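Soluble lytic murein transglycosylase (Escherichia coli, PDB 1QSA) cleaves the glycosidic bonds between N-acetylmuramic acid and N-acetylglucosamine in peptidoglycan, leaving a 1,6-anhydro bond on the muramic acid. Local coordinates at residues P383-V388 and A417-Y422; N406-K411 and V433-A438; L451-L456 and W481-K486. All blocks are in the same frame, centred on the assembly; numbering follows the deposited sequence.

Contact 1: residues P383-V388 and A417-Y422; sequences PEMARV and AQLARY
Met385 lays its thioether end beside the ring of Tyr422, with its terminal methyl also touching Leu419. This is a Met-aromatic contact between two helices of the L domain, part of the all-helical superhelix of this enzyme. One partner sits in the first turns of helix 383-393, the other in the middle of helix 413-425. The backbones stay well apart: the nearest CA atoms, those of Met385 and Leu419, are 9.9 Å from each other. Side chains bridge the gap. Met385 contributes the largest share of the buried surface. Its CG is anti to the backbone N (chi1 -175°), which sends the chain out from its helix. The bends at chi2 and chi3 turn CE toward Leu419 and the CD2-CE2 side of Tyr422. Tyr422 reaches the other way, so the two side chains lie alongside, each passing the end of the other. The sulfur approaches the ring obliquely. Met385 SD lies 4.7 Å from the centroid of the Tyr422 ring, 57° off the ring normal. Leu419 enters with a single branch, and Met385 CE is 3.6 Å from Leu419 CD2. No hydrogen bond crosses between the segments; the contact is apolar. Thr380 of the short helix 378-381 touches all three side chains, and Trp404 of helix 397-408 also packs on Met385. On the tyrosine it is the CD2-CE2 side of the ring that is used: Met385 CE is 3.6 Å from Tyr422 CD2, and Met385 SD is 3.7 Å from Tyr422 CE2.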
ATOM      1  N   PRO A 383     -11.448 -21.854  19.984  1.00 17.62           N
ATOM      2  CA  PRO A 383     -12.389 -20.735  20.069  1.00 15.83           C
ATOM      3  C   PRO A 383     -12.126 -19.603  19.070  1.00 14.43           C
ATOM      4  O   PRO A 383     -13.081 -19.001  18.587  1.00 11.68           O
ATOM      5  CB  PRO A 383     -12.272 -20.281  21.530  1.00 17.49           C
ATOM      6  CG  PRO A 383     -10.958 -20.810  21.986  1.00 20.06           C
ATOM      7  CD  PRO A 383     -10.786 -22.107  21.276  1.00 18.98           C
ATOM      8  N   GLU A 384     -10.859 -19.320  18.729  1.00 12.97           N
ATOM      9  CA  GLU A 384     -10.627 -18.245  17.760  1.00 13.66           C
ATOM     10  C   GLU A 384     -11.198 -18.646  16.391  1.00 12.54           C
ATOM     11  O   GLU A 384     -11.841 -17.832  15.717  1.00 10.63           O
ATOM     12  CB  GLU A 384      -9.143 -17.819  17.660  1.00 17.07           C
ATOM     13  CG  GLU A 384      -8.975 -16.603  16.713  1.00 21.09           C
ATOM     14  CD  GLU A 384      -7.738 -15.736  16.967  1.00 24.01           C
ATOM     15  OE1 GLU A 384      -6.641 -16.280  17.262  1.00 25.64           O
ATOM     16  OE2 GLU A 384      -7.863 -14.494  16.828  1.00 21.73           O
ATOM     17  N   MET A 385     -11.014 -19.903  15.988  1.00 11.06           N
ATOM     18  CA  MET A 385     -11.577 -20.339  14.711  1.00 11.79           C
ATOM     19  C   MET A 385     -13.112 -20.270  14.758  1.00 10.42           C
ATOM     20  O   MET A 385     -13.749 -19.922  13.774  1.00 11.69           O
ATOM     21  CB  MET A 385     -11.133 -21.763  14.353  1.00 11.74           C
ATOM     22  CG  MET A 385     -11.595 -22.215  12.967  1.00 13.02           C
ATOM     23  SD  MET A 385     -10.900 -21.209  11.613  1.00 15.61           S
ATOM     24  CE  MET A 385      -9.353 -22.063  11.308  1.00 18.56           C
ATOM     25  N   ALA A 386     -13.705 -20.605  15.904  1.00 10.70           N
ATOM     26  CA  ALA A 386     -15.155 -20.538  16.031  1.00 10.20           C
ATOM     27  C   ALA A 386     -15.636 -19.089  15.828  1.00 10.24           C
ATOM     28  O   ALA A 386     -16.686 -18.866  15.230  1.00 10.74           O
ATOM     29  CB  ALA A 386     -15.605 -21.080  17.378  1.00  9.92           C
ATOM     30  N   ARG A 387     -14.863 -18.105  16.305  1.00 10.28           N
ATOM     31  CA  ARG A 387     -15.254 -16.702  16.102  1.00  9.77           C
ATOM     32  C   ARG A 387     -15.133 -16.355  14.617  1.00 10.27           C
ATOM     33  O   ARG A 387     -16.011 -15.703  14.059  1.00  9.37           O
ATOM     34  CB  ARG A 387     -14.394 -15.746  16.933  1.00  8.98           C
ATOM     35  CG  ARG A 387     -14.619 -15.888  18.447  1.00  9.25           C
ATOM     36  CD  ARG A 387     -14.167 -14.652  19.206  1.00 10.33           C
ATOM     37  NE  ARG A 387     -12.730 -14.436  19.102  1.00 12.30           N
ATOM     38  CZ  ARG A 387     -11.811 -15.044  19.843  1.00 12.27           C
ATOM     39  NH1 ARG A 387     -12.164 -15.935  20.767  1.00 14.29           N
ATOM     40  NH2 ARG A 387     -10.528 -14.772  19.655  1.00 13.14           N
ATOM     41  N   VAL A 388     -14.064 -16.825  13.974  1.00  8.96           N
ATOM     42  CA  VAL A 388     -13.860 -16.565  12.542  1.00 10.63           C
ATOM     43  C   VAL A 388     -15.040 -17.109  11.746  1.00 11.56           C
ATOM     44  O   VAL A 388     -15.587 -16.416  10.885  1.00  9.91           O
ATOM     45  CB  VAL A 388     -12.535 -17.206  12.036  1.00  9.04           C
ATOM     46  CG1 VAL A 388     -12.455 -17.148  10.490  1.00 12.57           C
ATOM     47  CG2 VAL A 388     -11.344 -16.451  12.646  1.00  9.70           C
ATOM     48  N   ALA A 417      -0.179 -23.067   5.834  1.00 15.75           N
ATOM     49  CA  ALA A 417      -0.702 -23.696   4.618  1.00 15.42           C
ATOM     50  C   ALA A 417      -1.988 -24.472   4.936  1.00 14.65           C
ATOM     51  O   ALA A 417      -2.929 -24.491   4.141  1.00 14.09           O
ATOM     52  CB  ALA A 417       0.364 -24.625   3.990  1.00 17.15           C
ATOM     53  N   GLN A 418      -2.026 -25.117   6.105  1.00 15.14           N
ATOM     54  CA  GLN A 418      -3.231 -25.838   6.517  1.00 16.21           C
ATOM     55  C   GLN A 418      -4.359 -24.835   6.710  1.00 14.42           C
ATOM     56  O   GLN A 418      -5.476 -25.087   6.291  1.00 14.00           O
ATOM     57  CB  GLN A 418      -3.018 -26.579   7.832  1.00 17.61           C
ATOM     58  CG  GLN A 418      -2.118 -27.792   7.745  1.00 20.72           C
ATOM     59  CD  GLN A 418      -1.954 -28.440   9.102  1.00 22.67           C
ATOM     60  OE1 GLN A 418      -1.541 -27.792  10.068  1.00 24.25           O
ATOM     61  NE2 GLN A 418      -2.284 -29.718   9.190  1.00 25.31           N
ATOM     62  N   LEU A 419      -4.061 -23.712   7.370  1.00 15.21           N
ATOM     63  CA  LEU A 419      -5.062 -22.672   7.599  1.00 12.90           C
ATOM     64  C   LEU A 419      -5.547 -22.088   6.257  1.00 12.42           C
ATOM     65  O   LEU A 419      -6.744 -21.866   6.057  1.00 11.81           O
ATOM     66  CB  LEU A 419      -4.503 -21.577   8.529  1.00 13.26           C
ATOM     67  CG  LEU A 419      -4.381 -21.964  10.018  1.00 15.88           C
ATOM     68  CD1 LEU A 419      -3.627 -20.898  10.802  1.00 16.97           C
ATOM     69  CD2 LEU A 419      -5.782 -22.173  10.607  1.00 16.54           C
ATOM     70  N   ALA A 420      -4.621 -21.869   5.327  1.00 13.34           N
ATOM     71  CA  ALA A 420      -4.987 -21.354   4.005  1.00 11.65           C
ATOM     72  C   ALA A 420      -5.960 -22.334   3.325  1.00 11.63           C
ATOM     73  O   ALA A 420      -7.016 -21.934   2.831  1.00 11.70           O
ATOM     74  CB  ALA A 420      -3.734 -21.164   3.134  1.00 11.18           C
ATOM     75  N   ARG A 421      -5.638 -23.627   3.383  1.00 11.95           N
ATOM     76  CA  ARG A 421      -6.484 -24.647   2.752  1.00 12.78           C
ATOM     77  C   ARG A 421      -7.824 -24.809   3.464  1.00 11.99           C
ATOM     78  O   ARG A 421      -8.836 -25.053   2.822  1.00 12.10           O
ATOM     79  CB  ARG A 421      -5.749 -25.987   2.684  1.00 13.56           C
ATOM     80  CG  ARG A 421      -6.498 -27.055   1.895  1.00 15.54           C
ATOM     81  CD  ARG A 421      -6.622 -26.668   0.429  1.00 17.30           C
ATOM     82  NE  ARG A 421      -7.589 -27.505  -0.285  1.00 19.39           N
ATOM     83  CZ  ARG A 421      -7.643 -27.621  -1.608  1.00 20.55           C
ATOM     84  NH1 ARG A 421      -6.785 -26.957  -2.376  1.00 21.15           N
ATOM     85  NH2 ARG A 421      -8.563 -28.402  -2.166  1.00 22.04           N
ATOM     86  N   TYR A 422      -7.822 -24.661   4.788  1.00 12.19           N
ATOM     87  CA  TYR A 422      -9.054 -24.759   5.579  1.00 11.85           C
ATOM     88  C   TYR A 422     -10.002 -23.625   5.144  1.00 11.58           C
ATOM     89  O   TYR A 422     -11.181 -23.845   4.894  1.00 12.47           O
ATOM     90  CB  TYR A 422      -8.738 -24.634   7.067  1.00 13.23           C
ATOM     91  CG  TYR A 422      -9.938 -24.828   7.954  1.00 14.59           C
ATOM     92  CD1 TYR A 422     -10.334 -26.102   8.344  1.00 18.05           C
ATOM     93  CD2 TYR A 422     -10.671 -23.735   8.415  1.00 16.68           C
ATOM     94  CE1 TYR A 422     -11.438 -26.287   9.179  1.00 18.25           C
ATOM     95  CE2 TYR A 422     -11.783 -23.909   9.254  1.00 18.34           C
ATOM     96  CZ  TYR A 422     -12.154 -25.189   9.625  1.00 18.57           C
ATOM     97  OH  TYR A 422     -13.250 -25.381  10.443  1.00 18.06           O
TER

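Contact 2: residues N406-K411 and V433-A438; sequences NLVKSK and VQATIA
Lys411 NZ is held by two backbone carbonyls at the end of helix 397-408. It gives a bond of 2.7 Å to Lys409 O and one of 2.9 Å to Leu407 O. The two are used differently. The ammonium nitrogen lies close to the carbonyl plane of Lys409, only 16° from it, but stands well above that of Leu407, 52° out. The lysine thus folds back over its own chain and ties the type II beta turn from Val408 to Lys411 to the last turn of the helix. Lys409 is the first residue to leave helical geometry. Val408, where helix meets turn, makes the contact with helix 429-438. Its side chain points toward the other helix and straddles two alanines one turn apart, one methyl to each. Val408 CG2 meets Ala438 CB at 3.6 Å, while the looser contact, Val408 CG1 to Ala435 CB, is 4.2 Å. With chi1 at -56°, CG1 is anti to the carbonyl carbon, and this turns the two methyls toward different alanines. Small residues let the backbones come close: the CA atoms of Val408 and Ala435 are 6.4 Å apart. Leu419 and Ala420 of helix 413-425 pack on Val408 and Ala435 respectively. On the facing helix, Val433 O takes two bonds, one from Ile437 N and one from Thr436 OG1 at 2.7 Å. A side-chain hydroxyl turned back on the helix's own carbonyl in this way is common for threonine in helices. The whole is close helix-to-helix packing through alanines, here joining two non-successive helices of the alpha-superhelical L domain.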
ATOM      1  N   ASN A 406      -4.471 -12.842  13.647  1.00 15.40           N
ATOM      2  CA  ASN A 406      -3.906 -13.373  14.891  1.00 16.54           C
ATOM      3  C   ASN A 406      -3.682 -14.871  14.794  1.00 16.40           C
ATOM      4  O   ASN A 406      -2.692 -15.387  15.294  1.00 18.05           O
ATOM      5  CB  ASN A 406      -4.853 -13.129  16.071  1.00 18.83           C
ATOM      6  CG  ASN A 406      -4.838 -11.709  16.551  1.00 24.17           C
ATOM      7  OD1 ASN A 406      -3.980 -10.920  16.164  1.00 27.75           O
ATOM      8  ND2 ASN A 406      -5.777 -11.377  17.437  1.00 27.67           N
ATOM      9  N   LEU A 407      -4.623 -15.566  14.167  1.00 16.05           N
ATOM     10  CA  LEU A 407      -4.540 -17.009  14.026  1.00 18.11           C
ATOM     11  C   LEU A 407      -3.362 -17.485  13.153  1.00 20.34           C
ATOM     12  O   LEU A 407      -2.666 -18.440  13.511  1.00 20.32           O
ATOM     13  CB  LEU A 407      -5.884 -17.531  13.498  1.00 21.03           C
ATOM     14  CG  LEU A 407      -6.285 -18.994  13.682  1.00 23.05           C
ATOM     15  CD1 LEU A 407      -6.027 -19.458  15.108  1.00 22.66           C
ATOM     16  CD2 LEU A 407      -7.762 -19.132  13.333  1.00 23.29           C
ATOM     17  N   VAL A 408      -3.068 -16.769  12.071  1.00 18.35           N
ATOM     18  CA  VAL A 408      -1.980 -17.171  11.175  1.00 18.89           C
ATOM     19  C   VAL A 408      -0.604 -16.640  11.582  1.00 21.18           C
ATOM     20  O   VAL A 408       0.423 -17.175  11.173  1.00 23.07           O
ATOM     21  CB  VAL A 408      -2.277 -16.767   9.701  1.00 18.48           C
ATOM     22  CG1 VAL A 408      -3.602 -17.350   9.265  1.00 16.48           C
ATOM     23  CG2 VAL A 408      -2.306 -15.251   9.545  1.00 18.05           C
ATOM     24  N   LYS A 409      -0.589 -15.624  12.434  1.00 22.99           N
ATOM     25  CA  LYS A 409       0.656 -15.001  12.873  1.00 25.98           C
ATOM     26  C   LYS A 409       1.535 -15.906  13.743  1.00 27.30           C
ATOM     27  O   LYS A 409       1.041 -16.610  14.629  1.00 26.97           O
ATOM     28  CB  LYS A 409       0.327 -13.706  13.625  1.00 28.48           C
ATOM     29  CG  LYS A 409       1.511 -12.802  13.933  1.00 30.96           C
ATOM     30  CD  LYS A 409       1.026 -11.531  14.607  1.00 34.94           C
ATOM     31  CE  LYS A 409       0.361 -11.836  15.950  1.00 38.57           C
ATOM     32  NZ  LYS A 409      -0.568 -10.761  16.409  1.00 41.34           N
ATOM     33  N   SER A 410       2.832 -15.908  13.450  1.00 27.99           N
ATOM     34  CA  SER A 410       3.808 -16.687  14.217  1.00 30.11           C
ATOM     35  C   SER A 410       3.625 -18.205  14.159  1.00 29.98           C
ATOM     36  O   SER A 410       4.095 -18.921  15.038  1.00 31.56           O
ATOM     37  CB  SER A 410       3.795 -16.229  15.680  1.00 31.85           C
ATOM     38  OG  SER A 410       3.846 -14.812  15.762  1.00 35.98           O
ATOM     39  N   LYS A 411       2.927 -18.694  13.142  1.00 28.35           N
ATOM     40  CA  LYS A 411       2.708 -20.129  12.997  1.00 26.43           C
ATOM     41  C   LYS A 411       3.723 -20.663  12.007  1.00 25.76           C
ATOM     42  O   LYS A 411       4.354 -19.884  11.286  1.00 26.22           O
ATOM     43  CB  LYS A 411       1.289 -20.419  12.488  1.00 26.84           C
ATOM     44  CG  LYS A 411       0.174 -19.864  13.357  1.00 27.61           C
ATOM     45  CD  LYS A 411       0.260 -20.364  14.792  1.00 29.18           C
ATOM     46  CE  LYS A 411      -0.880 -19.797  15.629  1.00 27.63           C
ATOM     47  NZ  LYS A 411      -0.822 -18.312  15.722  1.00 28.66           N
ATOM     48  N   VAL A 433      -6.425 -16.204   0.750  1.00  9.92           N
ATOM     49  CA  VAL A 433      -5.344 -15.360   0.203  1.00 10.10           C
ATOM     50  C   VAL A 433      -4.505 -14.758   1.342  1.00 10.81           C
ATOM     51  O   VAL A 433      -3.266 -14.763   1.308  1.00 10.24           O
ATOM     52  CB  VAL A 433      -5.902 -14.215  -0.712  1.00  9.62           C
ATOM     53  CG1 VAL A 433      -4.767 -13.265  -1.115  1.00 10.61           C
ATOM     54  CG2 VAL A 433      -6.548 -14.797  -1.986  1.00 10.02           C
ATOM     55  N   GLN A 434      -5.178 -14.310   2.397  1.00 10.33           N
ATOM     56  CA  GLN A 434      -4.493 -13.706   3.534  1.00  9.49           C
ATOM     57  C   GLN A 434      -3.485 -14.655   4.186  1.00 11.15           C
ATOM     58  O   GLN A 434      -2.388 -14.239   4.574  1.00 11.64           O
ATOM     59  CB  GLN A 434      -5.536 -13.215   4.546  1.00 10.37           C
ATOM     60  CG  GLN A 434      -4.973 -12.386   5.696  1.00 11.63           C
ATOM     61  CD  GLN A 434      -6.026 -12.021   6.729  1.00 10.27           C
ATOM     62  OE1 GLN A 434      -7.223 -12.058   6.457  1.00 13.09           O
ATOM     63  NE2 GLN A 434      -5.576 -11.643   7.921  1.00 11.06           N
ATOM     64  N   ALA A 435      -3.853 -15.929   4.297  1.00 11.00           N
ATOM     65  CA  ALA A 435      -2.970 -16.928   4.888  1.00 11.29           C
ATOM     66  C   ALA A 435      -1.775 -17.197   3.970  1.00 12.08           C
ATOM     67  O   ALA A 435      -0.659 -17.401   4.458  1.00 13.56           O
ATOM     68  CB  ALA A 435      -3.726 -18.213   5.165  1.00 11.07           C
ATOM     69  N   THR A 436      -1.980 -17.199   2.650  1.00 12.38           N
ATOM     70  CA  THR A 436      -0.835 -17.432   1.764  1.00 12.36           C
ATOM     71  C   THR A 436       0.166 -16.283   1.880  1.00 13.33           C
ATOM     72  O   THR A 436       1.370 -16.497   1.794  1.00 14.12           O
ATOM     73  CB  THR A 436      -1.228 -17.636   0.269  1.00  9.94           C
ATOM     74  OG1 THR A 436      -1.799 -16.434  -0.269  1.00 12.45           O
ATOM     75  CG2 THR A 436      -2.218 -18.785   0.121  1.00 10.14           C
ATOM     76  N   ILE A 437      -0.335 -15.074   2.125  1.00 14.11           N
ATOM     77  CA  ILE A 437       0.543 -13.918   2.261  1.00 15.18           C
ATOM     78  C   ILE A 437       1.316 -14.001   3.578  1.00 16.18           C
ATOM     79  O   ILE A 437       2.532 -13.819   3.596  1.00 16.12           O
ATOM     80  CB  ILE A 437      -0.241 -12.599   2.155  1.00 14.65           C
ATOM     81  CG1 ILE A 437      -0.765 -12.447   0.732  1.00 14.85           C
ATOM     82  CG2 ILE A 437       0.640 -11.401   2.528  1.00 16.55           C
ATOM     83  CD1 ILE A 437      -1.787 -11.327   0.558  1.00 15.96           C
ATOM     84  N   ALA A 438       0.622 -14.340   4.665  1.00 15.85           N
ATOM     85  CA  ALA A 438       1.271 -14.473   5.971  1.00 17.65           C
ATOM     86  C   ALA A 438       2.380 -15.525   5.960  1.00 18.06           C
ATOM     87  O   ALA A 438       3.438 -15.322   6.557  1.00 20.21           O
ATOM     88  CB  ALA A 438       0.235 -14.830   7.046  1.00 14.96           C
TER

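Contact 3: residues L451-L456 and W481-K486; sequences LAYNDL and WNPKVK
A type II beta turn from Leu451 to Asn454 lies against Trp481 and the type I turn that follows it, Asn482 to Val485; the nearest CA atoms, of Ala452 and Trp481, are 7.2 Å apart. With Trp481 CG anti to its carbonyl carbon (chi1 -63°), the indole is turned under Ala452. Ala452 points its methyl at the indole and sets it over one face. Ala452 CB stands 3.5 Å from the centroid of the six-membered ring of Trp481, 15° off the normal, a CH-pi contact. Tyr453 comes to the same indole edge-on. Its CD2 is 3.9 Å from Trp481 CE3, which lies near the plane of the tyrosine ring. The hydroxyl end of Tyr453 runs on to the proline, with OH 3.4 Å from Pro483 CG, and the tyrosine side chain runs roughly perpendicular to that of the proline. Tyr453 is also the N-cap residue of helix 454-461. The loop of Trp481 follows helix 468-479 in the SLT domain, which belongs to the lysozyme superfamily. That helix carries Glu478, the predicted active-site residue, whose side chain is about 9 Å from that of Trp481. The indole is buried, and its NE1 is hydrogen-bonded to Tyr598 OH, while Trp429 of helix 429-438 packs on both Ala452 and Trp481. Were Trp481 replaced by an alanine, the methyl of Ala452 and the edge of Tyr453 would probably lose the surface they pack on, and Tyr598 OH this partner. Beyond the tryptophan the chain makes an Asx turn. Asn482 OD1 accepts from Lys484 N at 2.9 Å, with the donor lifted 44° out of the carbonyl plane of the side-chain amide.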
ATOM      1  N   LEU A 451     -11.266 -19.538  -7.126  1.00 10.54           N
ATOM      2  CA  LEU A 451     -12.327 -19.193  -8.071  1.00 10.42           C
ATOM      3  C   LEU A 451     -13.491 -18.560  -7.315  1.00 10.73           C
ATOM      4  O   LEU A 451     -14.607 -19.095  -7.271  1.00 12.81           O
ATOM      5  CB  LEU A 451     -12.798 -20.434  -8.839  1.00 12.82           C
ATOM      6  CG  LEU A 451     -11.715 -21.081  -9.704  1.00 15.96           C
ATOM      7  CD1 LEU A 451     -12.286 -22.313 -10.405  1.00 16.50           C
ATOM      8  CD2 LEU A 451     -11.173 -20.084 -10.723  1.00 15.28           C
ATOM      9  N   ALA A 452     -13.223 -17.385  -6.765  1.00 10.48           N
ATOM     10  CA  ALA A 452     -14.195 -16.646  -5.964  1.00 10.65           C
ATOM     11  C   ALA A 452     -15.359 -16.035  -6.748  1.00 12.08           C
ATOM     12  O   ALA A 452     -15.167 -15.494  -7.846  1.00 12.09           O
ATOM     13  CB  ALA A 452     -13.472 -15.571  -5.193  1.00  9.77           C
ATOM     14  N   TYR A 453     -16.571 -16.167  -6.202  1.00 11.12           N
ATOM     15  CA  TYR A 453     -17.791 -15.629  -6.797  1.00 11.75           C
ATOM     16  C   TYR A 453     -17.896 -16.072  -8.257  1.00 11.65           C
ATOM     17  O   TYR A 453     -18.328 -15.312  -9.117  1.00 11.44           O
ATOM     18  CB  TYR A 453     -17.775 -14.084  -6.695  1.00 11.72           C
ATOM     19  CG  TYR A 453     -17.563 -13.584  -5.285  1.00 12.04           C
ATOM     20  CD1 TYR A 453     -18.640 -13.501  -4.395  1.00 12.97           C
ATOM     21  CD2 TYR A 453     -16.290 -13.229  -4.830  1.00 12.25           C
ATOM     22  CE1 TYR A 453     -18.455 -13.081  -3.082  1.00 14.14           C
ATOM     23  CE2 TYR A 453     -16.092 -12.808  -3.517  1.00 14.32           C
ATOM     24  CZ  TYR A 453     -17.189 -12.740  -2.650  1.00 14.55           C
ATOM     25  OH  TYR A 453     -17.020 -12.336  -1.350  1.00 17.16           O
ATOM     26  N   ASN A 454     -17.531 -17.330  -8.515  1.00 12.10           N
ATOM     27  CA  ASN A 454     -17.515 -17.859  -9.873  1.00 14.64           C
ATOM     28  C   ASN A 454     -18.805 -17.644 -10.663  1.00 14.19           C
ATOM     29  O   ASN A 454     -18.771 -17.134 -11.794  1.00 14.56           O
ATOM     30  CB  ASN A 454     -17.107 -19.339  -9.858  1.00 15.54           C
ATOM     31  CG  ASN A 454     -16.852 -19.882 -11.246  1.00 19.13           C
ATOM     32  OD1 ASN A 454     -15.880 -19.509 -11.899  1.00 19.70           O
ATOM     33  ND2 ASN A 454     -17.740 -20.750 -11.716  1.00 22.97           N
ATOM     34  N   ASP A 455     -19.936 -18.029 -10.077  1.00 15.35           N
ATOM     35  CA  ASP A 455     -21.236 -17.869 -10.735  1.00 17.47           C
ATOM     36  C   ASP A 455     -21.554 -16.413 -11.068  1.00 15.16           C
ATOM     37  O   ASP A 455     -22.040 -16.125 -12.159  1.00 14.21           O
ATOM     38  CB  ASP A 455     -22.362 -18.448  -9.873  1.00 21.76           C
ATOM     39  CG  ASP A 455     -22.272 -19.961  -9.727  1.00 29.17           C
ATOM     40  OD1 ASP A 455     -21.681 -20.616 -10.613  1.00 32.45           O
ATOM     41  OD2 ASP A 455     -22.790 -20.488  -8.716  1.00 32.55           O
ATOM     42  N   LEU A 456     -21.244 -15.495 -10.156  1.00 12.33           N
ATOM     43  CA  LEU A 456     -21.507 -14.084 -10.414  1.00 12.34           C
ATOM     44  C   LEU A 456     -20.635 -13.554 -11.548  1.00 11.73           C
ATOM     45  O   LEU A 456     -21.127 -12.834 -12.412  1.00 11.89           O
ATOM     46  CB  LEU A 456     -21.313 -13.236  -9.156  1.00 12.59           C
ATOM     47  CG  LEU A 456     -22.417 -13.363  -8.096  1.00 13.58           C
ATOM     48  CD1 LEU A 456     -21.987 -12.683  -6.802  1.00 13.60           C
ATOM     49  CD2 LEU A 456     -23.706 -12.747  -8.637  1.00 14.86           C
ATOM     50  N   TRP A 481      -9.892 -10.460  -2.783  1.00 10.12           N
ATOM     51  CA  TRP A 481     -11.176 -11.094  -2.514  1.00 10.64           C
ATOM     52  C   TRP A 481     -11.965 -10.676  -1.274  1.00 10.44           C
ATOM     53  O   TRP A 481     -12.915 -11.360  -0.903  1.00 10.66           O
ATOM     54  CB  TRP A 481     -11.068 -12.621  -2.603  1.00 10.13           C
ATOM     55  CG  TRP A 481     -10.698 -13.100  -3.991  1.00  8.62           C
ATOM     56  CD1 TRP A 481      -9.600 -13.842  -4.350  1.00 10.39           C
ATOM     57  CD2 TRP A 481     -11.417 -12.834  -5.199  1.00  8.40           C
ATOM     58  NE1 TRP A 481      -9.596 -14.044  -5.710  1.00  9.74           N
ATOM     59  CE2 TRP A 481     -10.697 -13.438  -6.258  1.00  9.66           C
ATOM     60  CE3 TRP A 481     -12.605 -12.141  -5.488  1.00  9.94           C
ATOM     61  CZ2 TRP A 481     -11.122 -13.367  -7.588  1.00  9.61           C
ATOM     62  CZ3 TRP A 481     -13.032 -12.068  -6.813  1.00  9.88           C
ATOM     63  CH2 TRP A 481     -12.285 -12.682  -7.850  1.00 10.22           C
ATOM     64  N   ASN A 482     -11.596  -9.567  -0.629  1.00  9.71           N
ATOM     65  CA  ASN A 482     -12.388  -9.106   0.522  1.00  9.96           C
ATOM     66  C   ASN A 482     -13.437  -8.135  -0.050  1.00 11.09           C
ATOM     67  O   ASN A 482     -13.090  -7.041  -0.495  1.00 11.23           O
ATOM     68  CB  ASN A 482     -11.484  -8.404   1.536  1.00  8.68           C
ATOM     69  CG  ASN A 482     -12.256  -7.793   2.688  1.00  9.69           C
ATOM     70  OD1 ASN A 482     -13.483  -7.827   2.719  1.00  8.65           O
ATOM     71  ND2 ASN A 482     -11.530  -7.243   3.650  1.00 10.55           N
ATOM     72  N   PRO A 483     -14.733  -8.520  -0.041  1.00  9.91           N
ATOM     73  CA  PRO A 483     -15.795  -7.657  -0.581  1.00 10.32           C
ATOM     74  C   PRO A 483     -16.119  -6.407   0.233  1.00 11.07           C
ATOM     75  O   PRO A 483     -16.830  -5.527  -0.251  1.00 11.90           O
ATOM     76  CB  PRO A 483     -17.012  -8.594  -0.631  1.00 11.57           C
ATOM     77  CG  PRO A 483     -16.790  -9.506   0.535  1.00 10.88           C
ATOM     78  CD  PRO A 483     -15.287  -9.774   0.513  1.00 12.08           C
ATOM     79  N   LYS A 484     -15.601  -6.340   1.458  1.00 11.10           N
ATOM     80  CA  LYS A 484     -15.887  -5.225   2.357  1.00 11.27           C
ATOM     81  C   LYS A 484     -14.759  -4.209   2.506  1.00 12.75           C
ATOM     82  O   LYS A 484     -14.906  -3.223   3.237  1.00 14.41           O
ATOM     83  CB  LYS A 484     -16.258  -5.788   3.741  1.00 11.01           C
ATOM     84  CG  LYS A 484     -17.309  -6.903   3.696  1.00  9.73           C
ATOM     85  CD  LYS A 484     -18.618  -6.419   3.099  1.00 14.79           C
ATOM     86  CE  LYS A 484     -19.636  -7.552   2.954  1.00 16.72           C
ATOM     87  NZ  LYS A 484     -20.913  -7.035   2.368  1.00 17.32           N
ATOM     88  N   VAL A 485     -13.647  -4.412   1.804  1.00 12.84           N
ATOM     89  CA  VAL A 485     -12.522  -3.492   1.962  1.00 14.18           C
ATOM     90  C   VAL A 485     -12.718  -2.153   1.250  1.00 14.51           C
ATOM     91  O   VAL A 485     -13.291  -2.100   0.166  1.00 13.39           O
ATOM     92  CB  VAL A 485     -11.173  -4.157   1.537  1.00 14.07           C
ATOM     93  CG1 VAL A 485     -11.104  -4.357   0.015  1.00 12.47           C
ATOM     94  CG2 VAL A 485      -9.987  -3.323   2.021  1.00 15.77           C
ATOM     95  N   LYS A 486     -12.335  -1.068   1.928  1.00 15.05           N
ATOM     96  CA  LYS A 486     -12.415   0.277   1.356  1.00 17.47           C
ATOM     97  C   LYS A 486     -11.056   0.927   1.538  1.00 18.22           C
ATOM     98  O   LYS A 486     -10.474   0.855   2.627  1.00 20.22           O
ATOM     99  CB  LYS A 486     -13.444   1.136   2.077  1.00 19.95           C
ATOM    100  CG  LYS A 486     -14.860   0.711   1.910  1.00 23.87           C
ATOM    101  CD  LYS A 486     -15.790   1.630   2.711  1.00 29.73           C
ATOM    102  CE  LYS A 486     -15.759   3.069   2.201  1.00 30.20           C
ATOM    103  NZ  LYS A 486     -16.670   3.939   3.014  1.00 33.07           N
TER

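In the fold
From the N terminus, the chain first runs through a long series of helices before it reaches residue 383. Contact 1 then closes a loop from helix 383-393 to helix 413-425. Contact 2 opens within that loop, at the end of helix 397-408, and closes beyond it on helix 429-438. The two therefore cross along the chain. They also touch, Ala420 CA lying 3.6 Å from Ala435 CB, and together they tie four consecutive helices of the L domain. Contact 3 follows in series. It closes a loop that runs through helices 454-461 and 468-479 to 481-486 of the SLT domain. Val433 and Trp481 pack together, joining contacts 2 and 3.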